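Side-chain contacts in nucleoporin NUP170 (PDB 5HAX), which is a nuclear pore protein that probably serves as a scaffold nucleoporin, joining an N-terminal beta-propeller to a C-terminal stack of helices: residues F450-Q455 / L463-D468; V689-D694 / K735-R740. All coordinates share one frame; numbering follows the deposited sequence.

How the contacts relate
The two contacts follow one another along the chain, contact 1 closing before contact 2 opens, and they belong to different parts of the molecule. Contact 1 (450-455 with 463-468) sits in loops between two strands of the last propeller sheet, where that sheet meets the helices; the centre of contact 1 lies about 9 Å from the chain centre. Contact 2 (689-694 with 735-740) joins two helices of the C-terminal region, and the centre of contact 2 lies about 38 Å from the chain centre. The centres of contact 1 and contact 2 are about 33 Å apart. The nearest atoms of contact 1 and contact 2 are about 15 Å apart, so the two do not touch. Both are apolar packing: contact 1 is buried, contact 2 partly so.

Contact 1: F450-Q455 / L463-D468; sequences FAAAKQ and LAVQFD
Val465 meets the 450-455 loop with both of its methyl groups, one for each partner. CG2 of Val465 comes obliquely to the Phe450 ring, 3.6 Å from CE2 of Phe450 and 3.9 Å from its CZ. CG1 of Val465 lies 3.7 Å from CB of Ala452. The division of labour comes from the valine torsion (chi1 -65°), which sets CG1 beside the backbone N and CG2 between N and the carbonyl carbon. On the other side, Phe450 carries CG anti to its own N, which swings the ring end closer to Val465 than its CB direction alone suggests. An alanine here lacks both methyls, and CE2 and CZ of Phe450 and CB of Ala452 would probably lose the apolar contacts made by this side chain.

The polar bonds work within and around the two segments. The Gln466 side chain, extended at chi2 (180°), lets NE2 of Gln466 donate to Leu463 O over 3.1 Å, fairly straight at 161°, in the carbonyl plane and on a lone pair; its OE1 accepts from Val491 N, so both ends of this buried amide are engaged. Arg600 hydrogen-bonds Ala452 O and also touches the Val465 side chain, while Arg489 takes Gln466 O.

Both segments belong to one long connection between strands 440-445 and 473-478, interrupted by the short helix 456-459. It is an elaborated inter-strand loop of a beta-propeller blade, here packed against helices 490-501 and 586-599 of the alpha-helical region.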
loop_
_atom_site.group_PDB
_atom_site.type_symbol
_atom_site.label_atom_id
_atom_site.label_comp_id
_atom_site.label_asym_id
_atom_site.label_seq_id
_atom_site.Cartn_x
_atom_site.Cartn_y
_atom_site.Cartn_z
ATOM N N PHE A 450 -1.296 -0.641 -1.046
ATOM C CA PHE A 450 -1.929 0.580 -1.523
ATOM C C PHE A 450 -2.245 0.480 -3.009
ATOM O O PHE A 450 -1.442 -0.020 -3.803
ATOM C CB PHE A 450 -1.020 1.783 -1.267
ATOM C CG PHE A 450 -1.589 3.094 -1.750
ATOM C CD1 PHE A 450 -1.433 3.492 -3.069
ATOM C CD2 PHE A 450 -2.266 3.933 -0.880
ATOM C CE1 PHE A 450 -1.951 4.696 -3.513
ATOM C CE2 PHE A 450 -2.785 5.139 -1.320
ATOM C CZ PHE A 450 -2.625 5.521 -2.637
ATOM N N ALA A 451 -3.425 0.969 -3.381
ATOM C CA ALA A 451 -3.813 1.080 -4.780
ATOM C C ALA A 451 -5.054 1.953 -4.900
ATOM O O ALA A 451 -6.130 1.581 -4.420
ATOM C CB ALA A 451 -4.065 -0.299 -5.392
ATOM N N ALA A 452 -4.909 3.121 -5.522
ATOM C CA ALA A 452 -6.030 4.013 -5.775
ATOM C C ALA A 452 -6.691 3.756 -7.122
ATOM O O ALA A 452 -7.794 4.261 -7.360
ATOM C CB ALA A 452 -5.570 5.472 -5.704
ATOM N N ALA A 453 -6.048 2.991 -7.999
ATOM C CA ALA A 453 -6.600 2.659 -9.303
ATOM C C ALA A 453 -5.995 1.333 -9.746
ATOM O O ALA A 453 -5.129 0.768 -9.072
ATOM C CB ALA A 453 -6.326 3.770 -10.321
ATOM N N LYS A 454 -6.456 0.840 -10.893
ATOM C CA LYS A 454 -6.019 -0.446 -11.418
ATOM C C LYS A 454 -5.001 -0.314 -12.543
ATOM O O LYS A 454 -4.609 -1.330 -13.126
ATOM C CB LYS A 454 -7.231 -1.251 -11.896
ATOM C CG LYS A 454 -8.229 -1.526 -10.781
ATOM C CD LYS A 454 -9.114 -2.723 -11.078
ATOM C CE LYS A 454 -9.874 -3.170 -9.835
ATOM N NZ LYS A 454 -8.963 -3.624 -8.742
ATOM N N GLN A 455 -4.557 0.900 -12.852
ATOM C CA GLN A 455 -3.553 1.130 -13.877
ATOM C C GLN A 455 -2.706 2.319 -13.452
ATOM O O GLN A 455 -3.101 3.076 -12.557
ATOM C CB GLN A 455 -4.196 1.380 -15.250
ATOM C CG GLN A 455 -5.094 2.610 -15.321
ATOM C CD GLN A 455 -6.420 2.418 -14.607
ATOM O OE1 GLN A 455 -7.054 1.370 -14.722
ATOM N NE2 GLN A 455 -6.840 3.429 -13.858
ATOM N N LEU A 463 -4.905 11.144 -2.228
ATOM C CA LEU A 463 -6.004 12.015 -1.832
ATOM C C LEU A 463 -7.349 11.347 -2.075
ATOM O O LEU A 463 -8.284 11.506 -1.284
ATOM C CB LEU A 463 -5.913 13.337 -2.596
ATOM C CG LEU A 463 -4.629 14.127 -2.339
ATOM C CD1 LEU A 463 -4.436 15.200 -3.395
ATOM C CD2 LEU A 463 -4.656 14.741 -0.949
ATOM N N ALA A 464 -7.451 10.569 -3.154
ATOM C CA ALA A 464 -8.726 9.982 -3.542
ATOM C C ALA A 464 -9.184 8.898 -2.573
ATOM O O ALA A 464 -10.392 8.672 -2.434
ATOM C CB ALA A 464 -8.618 9.409 -4.953
ATOM N N VAL A 465 -8.251 8.227 -1.897
ATOM C CA VAL A 465 -8.560 7.066 -1.068
ATOM C C VAL A 465 -8.455 7.378 0.420
ATOM O O VAL A 465 -8.424 6.453 1.243
ATOM C CB VAL A 465 -7.661 5.872 -1.435
ATOM C CG1 VAL A 465 -7.957 5.403 -2.850
ATOM C CG2 VAL A 465 -6.189 6.233 -1.286
ATOM N N GLN A 466 -8.411 8.660 0.793
ATOM C CA GLN A 466 -8.270 9.032 2.198
ATOM C C GLN A 466 -9.344 8.403 3.077
ATOM O O GLN A 466 -9.099 8.137 4.259
ATOM C CB GLN A 466 -8.323 10.555 2.349
ATOM C CG GLN A 466 -7.092 11.289 1.848
ATOM C CD GLN A 466 -7.210 12.791 2.023
ATOM O OE1 GLN A 466 -6.806 13.341 3.049
ATOM N NE2 GLN A 466 -7.772 13.463 1.024
ATOM N N PHE A 467 -10.534 8.156 2.524
ATOM C CA PHE A 467 -11.681 7.696 3.302
ATOM C C PHE A 467 -12.163 6.311 2.887
ATOM O O PHE A 467 -13.200 5.856 3.386
ATOM C CB PHE A 467 -12.822 8.709 3.181
ATOM C CG PHE A 467 -12.355 10.136 3.158
ATOM C CD1 PHE A 467 -11.851 10.731 4.300
ATOM C CD2 PHE A 467 -12.404 10.876 1.989
ATOM C CE1 PHE A 467 -11.411 12.039 4.282
ATOM C CE2 PHE A 467 -11.967 12.187 1.964
ATOM C CZ PHE A 467 -11.468 12.769 3.112
ATOM N N ASP A 468 -11.442 5.626 1.998
ATOM C CA ASP A 468 -11.804 4.284 1.554
ATOM C C ASP A 468 -10.937 3.187 2.150
ATOM O O ASP A 468 -11.397 2.049 2.258
ATOM C CB ASP A 468 -11.723 4.189 0.024
ATOM C CG ASP A 468 -13.041 4.503 -0.653
ATOM O OD1 ASP A 468 -14.091 4.010 -0.188
ATOM O OD2 ASP A 468 -13.024 5.245 -1.654
#

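Contact 2: V689-D694 / K735-R740; sequences VLMLFD and KAIVNR
Met691 and Ile737 reach for each other tip to tip between two helices, the sulfur SD of Met691 ending 3.7 Å from the terminal methyl CD1 of Ile737. The methionine leaves its helix with CG anti to the backbone N (chi1 175°), then bends at both chi2 and chi3. That double bend brings its terminal methyl round to the same neighbour, with CE of Met691 4.1 Å from CD1 of Ile737.

Leu692 comes in differently. Its side chain crosses that of Ile737 at about a right angle, and CD1 of Leu692 touches CD1 of Ile737 at 3.9 Å. One isoleucine methyl therefore serves both residues, which are consecutive on helix 663-694. Ile737 can offer it because its chain is extended beyond CG1 (chi2 168°), pushing CD1 well out from helix 724-739; the closest CA atoms, those of Leu692 and Ile737, are still 8.6 Å apart.

This is helix-to-helix packing in the largely helical C-terminal region of a non-repetitive nucleoporin, between the long helix 663-694 and the last helix of the model. The short helix 697-702 also borders the contact: Val697 touches Leu692, and Ile700 touches Ile737. Of the three side chains, Leu692 is buried, whereas Met691 and Ile737 remain partly exposed. Val689, one turn before Leu692, packs on Leu625 of helix 622-640 and on Tyr717 and Leu720 of helix 717-722.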
loop_
_atom_site.group_PDB
_atom_site.type_symbol
_atom_site.label_atom_id
_atom_site.label_comp_id
_atom_site.label_asym_id
_atom_site.label_seq_id
_atom_site.Cartn_x
_atom_site.Cartn_y
_atom_site.Cartn_z
ATOM N N VAL A 689 -30.644 -1.240 -1.241
ATOM C CA VAL A 689 -29.830 -2.429 -1.477
ATOM C C VAL A 689 -29.725 -3.260 -0.205
ATOM O O VAL A 689 -29.775 -4.495 -0.248
ATOM C CB VAL A 689 -28.440 -2.026 -2.008
ATOM C CG1 VAL A 689 -27.527 -3.245 -2.114
ATOM C CG2 VAL A 689 -28.567 -1.337 -3.361
ATOM N N LEU A 690 -29.570 -2.601 0.946
ATOM C CA LEU A 690 -29.493 -3.326 2.210
ATOM C C LEU A 690 -30.802 -4.044 2.507
ATOM O O LEU A 690 -30.801 -5.210 2.922
ATOM C CB LEU A 690 -29.140 -2.363 3.343
ATOM C CG LEU A 690 -27.729 -1.773 3.309
ATOM C CD1 LEU A 690 -27.585 -0.671 4.347
ATOM C CD2 LEU A 690 -26.687 -2.858 3.536
ATOM N N MET A 691 -31.929 -3.357 2.312
ATOM C CA MET A 691 -33.233 -3.996 2.444
ATOM C C MET A 691 -33.334 -5.221 1.549
ATOM O O MET A 691 -33.835 -6.272 1.966
ATOM C CB MET A 691 -34.332 -2.990 2.095
ATOM C CG MET A 691 -35.747 -3.556 2.062
ATOM S SD MET A 691 -36.169 -4.495 0.574
ATOM C CE MET A 691 -36.074 -3.236 -0.699
ATOM N N LEU A 692 -32.861 -5.098 0.309
ATOM C CA LEU A 692 -33.007 -6.170 -0.669
ATOM C C LEU A 692 -32.345 -7.454 -0.186
ATOM O O LEU A 692 -32.959 -8.528 -0.201
ATOM C CB LEU A 692 -32.411 -5.719 -2.003
ATOM C CG LEU A 692 -32.576 -6.642 -3.207
ATOM C CD1 LEU A 692 -34.046 -6.846 -3.535
ATOM C CD2 LEU A 692 -31.832 -6.060 -4.395
ATOM N N PHE A 693 -31.092 -7.362 0.261
ATOM C CA PHE A 693 -30.339 -8.543 0.665
ATOM C C PHE A 693 -30.653 -9.002 2.081
ATOM O O PHE A 693 -30.164 -10.060 2.490
ATOM C CB PHE A 693 -28.841 -8.274 0.527
ATOM C CG PHE A 693 -28.356 -8.333 -0.888
ATOM C CD1 PHE A 693 -28.257 -7.182 -1.652
ATOM C CD2 PHE A 693 -28.015 -9.544 -1.462
ATOM C CE1 PHE A 693 -27.817 -7.240 -2.958
ATOM C CE2 PHE A 693 -27.574 -9.608 -2.764
ATOM C CZ PHE A 693 -27.475 -8.458 -3.514
ATOM N N ASP A 694 -31.443 -8.241 2.839
ATOM C CA ASP A 694 -31.957 -8.758 4.102
ATOM C C ASP A 694 -32.993 -9.845 3.860
ATOM O O ASP A 694 -33.129 -10.769 4.671
ATOM C CB ASP A 694 -32.554 -7.625 4.934
ATOM C CG ASP A 694 -31.775 -7.365 6.208
ATOM O OD1 ASP A 694 -30.652 -6.824 6.119
ATOM O OD2 ASP A 694 -32.286 -7.696 7.298
ATOM N N LYS A 735 -42.037 -3.897 -5.395
ATOM C CA LYS A 735 -43.398 -4.340 -5.667
ATOM C C LYS A 735 -43.503 -5.856 -5.703
ATOM O O LYS A 735 -44.587 -6.398 -5.465
ATOM C CB LYS A 735 -43.874 -3.743 -6.990
ATOM C CG LYS A 735 -45.373 -3.563 -7.115
ATOM C CD LYS A 735 -45.684 -2.260 -7.838
ATOM C CE LYS A 735 -47.169 -2.095 -8.102
ATOM N NZ LYS A 735 -47.654 -3.031 -9.152
ATOM N N ALA A 736 -42.403 -6.548 -6.005
ATOM C CA ALA A 736 -42.383 -8.003 -5.932
ATOM C C ALA A 736 -42.225 -8.479 -4.494
ATOM O O ALA A 736 -42.825 -9.486 -4.101
ATOM C CB ALA A 736 -41.254 -8.552 -6.803
ATOM N N ILE A 737 -41.431 -7.764 -3.696
ATOM C CA ILE A 737 -41.235 -8.140 -2.299
ATOM C C ILE A 737 -42.527 -7.963 -1.511
ATOM O O ILE A 737 -42.854 -8.777 -0.639
ATOM C CB ILE A 737 -40.085 -7.313 -1.690
ATOM C CG1 ILE A 737 -38.745 -7.742 -2.296
ATOM C CG2 ILE A 737 -40.046 -7.469 -0.169
ATOM C CD1 ILE A 737 -37.601 -6.803 -1.972
ATOM N N VAL A 738 -43.278 -6.898 -1.799
ATOM C CA VAL A 738 -44.458 -6.587 -0.997
ATOM C C VAL A 738 -45.580 -7.582 -1.276
ATOM O O VAL A 738 -46.372 -7.901 -0.380
ATOM C CB VAL A 738 -44.904 -5.135 -1.263
ATOM C CG1 VAL A 738 -45.718 -5.031 -2.553
ATOM C CG2 VAL A 738 -45.699 -4.596 -0.084
ATOM N N ASN A 739 -45.666 -8.092 -2.507
ATOM C CA ASN A 739 -46.761 -8.986 -2.870
ATOM C C ASN A 739 -46.610 -10.364 -2.239
ATOM O O ASN A 739 -47.617 -11.017 -1.940
ATOM C CB ASN A 739 -46.848 -9.116 -4.390
ATOM C CG ASN A 739 -47.560 -7.943 -5.043
ATOM O OD1 ASN A 739 -47.972 -6.996 -4.373
ATOM N ND2 ASN A 739 -47.704 -8.003 -6.361
ATOM N N ARG A 740 -45.381 -10.824 -2.030
ATOM C CA ARG A 740 -45.157 -12.182 -1.541
ATOM C C ARG A 740 -45.445 -12.295 -0.048
ATOM O O ARG A 740 -45.849 -13.354 0.430
ATOM C CB ARG A 740 -43.718 -12.630 -1.829
ATOM C CG ARG A 740 -43.346 -12.723 -3.312
ATOM C CD ARG A 740 -44.480 -13.270 -4.168
ATOM N NE ARG A 740 -44.989 -14.544 -3.660
ATOM C CZ ARG A 740 -46.248 -14.957 -3.782
ATOM N NH1 ARG A 740 -47.155 -14.199 -4.386
ATOM N NH2 ARG A 740 -46.607 -16.134 -3.287
#